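Local coordinates for protein type-2 restriction enzyme NlaIV (Neisseria lactamica, PDB 6QM2) that recognises the double-stranded DNA sequence 5'-GGNNCC-3' and cuts it in the middle, leaving blunt ends with terminal 5'-phosphates, at residues A[119-124]-A[189-194]. Sequence-based numbering, arbitrary orientation.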
loop_
_atom_site.group_PDB
_atom_site.type_symbol
_atom_site.label_atom_id
_atom_site.label_comp_id
_atom_site.label_asym_id
_atom_site.label_seq_id
_atom_site.Cartn_x
_atom_site.Cartn_y
_atom_site.Cartn_z
ATOM N N TYR A 119 -14.856 20.042 -22.348
ATOM C CA TYR A 119 -15.092 18.645 -22.729
ATOM C C TYR A 119 -14.750 17.588 -21.657
ATOM O O TYR A 119 -15.204 16.440 -21.760
ATOM C CB TYR A 119 -14.386 18.309 -24.053
ATOM C CG TYR A 119 -12.893 18.590 -24.093
ATOM C CD1 TYR A 119 -11.972 17.650 -23.645
ATOM C CD2 TYR A 119 -12.402 19.794 -24.606
ATOM C CE1 TYR A 119 -10.604 17.906 -23.690
ATOM C CE2 TYR A 119 -11.039 20.058 -24.651
ATOM C CZ TYR A 119 -10.146 19.110 -24.198
ATOM O OH TYR A 119 -8.801 19.367 -24.249
ATOM N N MET A 120 -13.964 17.964 -20.644
ATOM C CA MET A 120 -13.744 17.101 -19.474
ATOM C C MET A 120 -15.023 16.786 -18.687
ATOM O O MET A 120 -15.115 15.732 -18.062
ATOM C CB MET A 120 -12.697 17.710 -18.533
ATOM C CG MET A 120 -11.284 17.727 -19.093
ATOM S SD MET A 120 -10.689 16.082 -19.540
ATOM C CE MET A 120 -9.064 16.468 -20.191
ATOM N N LEU A 121 -16.010 17.675 -18.739
ATOM C CA LEU A 121 -17.304 17.429 -18.087
ATOM C C LEU A 121 -18.108 16.278 -18.705
ATOM O O LEU A 121 -19.045 15.782 -18.074
ATOM C CB LEU A 121 -18.160 18.696 -18.095
ATOM C CG LEU A 121 -17.598 19.886 -17.314
ATOM C CD1 LEU A 121 -18.254 21.194 -17.730
ATOM C CD2 LEU A 121 -17.751 19.663 -15.819
ATOM N N ASP A 122 -17.761 15.873 -19.931
ATOM C CA ASP A 122 -18.417 14.752 -20.606
ATOM C C ASP A 122 -17.601 13.458 -20.510
ATOM O O ASP A 122 -17.882 12.511 -21.246
ATOM C CB ASP A 122 -18.678 15.105 -22.082
ATOM C CG ASP A 122 -19.909 14.402 -22.654
ATOM O OD1 ASP A 122 -21.020 14.650 -22.144
ATOM O OD2 ASP A 122 -19.771 13.615 -23.620
ATOM N N VAL A 123 -16.612 13.405 -19.611
ATOM C CA VAL A 123 -15.866 12.162 -19.354
ATOM C C VAL A 123 -16.813 11.121 -18.761
ATOM O O VAL A 123 -17.651 11.447 -17.915
ATOM C CB VAL A 123 -14.676 12.376 -18.388
ATOM C CG1 VAL A 123 -14.057 11.045 -17.963
ATOM C CG2 VAL A 123 -13.612 13.266 -19.023
ATOM N N ASP A 124 -16.678 9.878 -19.221
ATOM C CA ASP A 124 -17.458 8.761 -18.688
ATOM C C ASP A 124 -16.672 8.070 -17.576
ATOM O O ASP A 124 -15.477 7.792 -17.730
ATOM C CB ASP A 124 -17.819 7.763 -19.796
ATOM C CG ASP A 124 -18.874 8.302 -20.751
ATOM O OD1 ASP A 124 -19.945 8.738 -20.282
ATOM O OD2 ASP A 124 -18.639 8.281 -21.975
ATOM N N GLU A 189 -28.916 16.782 -10.946
ATOM C CA GLU A 189 -29.865 16.315 -11.964
ATOM C C GLU A 189 -29.325 16.446 -13.391
ATOM O O GLU A 189 -29.663 15.642 -14.263
ATOM C CB GLU A 189 -31.191 17.073 -11.835
ATOM C CG GLU A 189 -31.948 16.745 -10.552
ATOM C CD GLU A 189 -33.041 17.743 -10.200
ATOM O OE1 GLU A 189 -33.304 18.692 -10.975
ATOM O OE2 GLU A 189 -33.644 17.569 -9.121
ATOM N N CYS A 190 -28.492 17.460 -13.617
ATOM C CA CYS A 190 -27.912 17.718 -14.928
ATOM C C CYS A 190 -26.542 18.386 -14.822
ATOM O O CYS A 190 -26.141 18.853 -13.749
ATOM C CB CYS A 190 -28.844 18.627 -15.718
ATOM S SG CYS A 190 -29.060 20.244 -14.941
ATOM N N LEU A 191 -25.850 18.439 -15.956
ATOM C CA LEU A 191 -24.551 19.102 -16.072
ATOM C C LEU A 191 -24.583 20.566 -15.623
ATOM O O LEU A 191 -23.683 21.012 -14.920
ATOM C CB LEU A 191 -24.049 19.020 -17.518
ATOM C CG LEU A 191 -22.781 19.791 -17.891
ATOM C CD1 LEU A 191 -21.619 19.358 -17.019
ATOM C CD2 LEU A 191 -22.455 19.580 -19.359
ATOM N N GLU A 192 -25.616 21.302 -16.025
ATOM C CA GLU A 192 -25.688 22.744 -15.750
ATOM C C GLU A 192 -25.675 23.035 -14.248
ATOM O O GLU A 192 -25.001 23.967 -13.800
ATOM C CB GLU A 192 -26.929 23.386 -16.399
ATOM C CG GLU A 192 -26.874 23.522 -17.923
ATOM C CD GLU A 192 -27.312 22.277 -18.692
ATOM O OE1 GLU A 192 -27.687 21.261 -18.063
ATOM O OE2 GLU A 192 -27.277 22.317 -19.944
ATOM N N ASP A 193 -26.408 22.221 -13.485
ATOM C CA ASP A 193 -26.479 22.364 -12.025
ATOM C C ASP A 193 -25.139 22.062 -11.355
ATOM O O ASP A 193 -24.705 22.816 -10.484
ATOM C CB ASP A 193 -27.580 21.468 -11.434
ATOM C CG ASP A 193 -28.994 21.915 -11.822
ATOM O OD1 ASP A 193 -29.158 22.946 -12.507
ATOM O OD2 ASP A 193 -29.956 21.223 -11.434
ATOM N N PHE A 194 -24.495 20.965 -11.763
ATOM C CA PHE A 194 -23.129 20.634 -11.317
ATOM C C PHE A 194 -22.173 21.811 -11.539
ATOM O O PHE A 194 -21.450 22.210 -10.628
ATOM C CB PHE A 194 -22.614 19.377 -12.039
ATOM C CG PHE A 194 -21.160 19.053 -11.776
ATOM C CD1 PHE A 194 -20.785 18.344 -10.645
ATOM C CD2 PHE A 194 -20.166 19.445 -12.667
ATOM C CE1 PHE A 194 -19.451 18.040 -10.404
ATOM C CE2 PHE A 194 -18.831 19.145 -12.428
ATOM C CZ PHE A 194 -18.472 18.442 -11.295
#
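Leu121 packs against Leu191 and Phe194, and these three apolar side chains carry the whole contact. Leu121 meets Leu191 through one methyl group. CD1 of Leu191 sits 3.7 Å from CB of Leu121 and 3.9 Å from Leu121 CD1, so it lies alongside the base and one branch of its partner. The two side chains cross at about a right angle. The other branch of Leu121 serves Phe194. Its CD2 lies 3.6 Å from Phe194 CE2 and 4.0 Å from Phe194 CD2. This methyl comes in at the edge of the ring, near the ring plane, and not over a face. Leu191 and Phe194 are three positions apart on the helix. Their spacing puts both on the side of the helix that faces Leu121. In each, CG is anti to the backbone N (chi1 173°), which extends the side chain outward.

Within 189-194 the helix start has a weak cap: Cys190 is the N-cap and its SG accepts from Asp193 N at 3.6 Å. Asp193 in turn forms a salt bridge with Lys242 and a hydrogen bond with Tyr243 through OD2. On the other segment, Asp122 N bonds to Tyr119 O at 3.2 Å, closing the 3-10 turn that presents Leu121.

Leu121 and Phe194 both touch Tyr110 of helix 107-116, and Leu121 also touches Phe219 of helix 215-227. The loop residues Trp149 and Ile160 add further cover to Phe194. The contact is plain hydrophobic packing. It joins the beginning of helix 191-204 to the connection from helix 107-116 to strand 124-132 in the beta-alpha-beta crossover that starts at the parallel neighbouring strand 88-95, in the mixed sheet of this PDDEXK-clan nuclease.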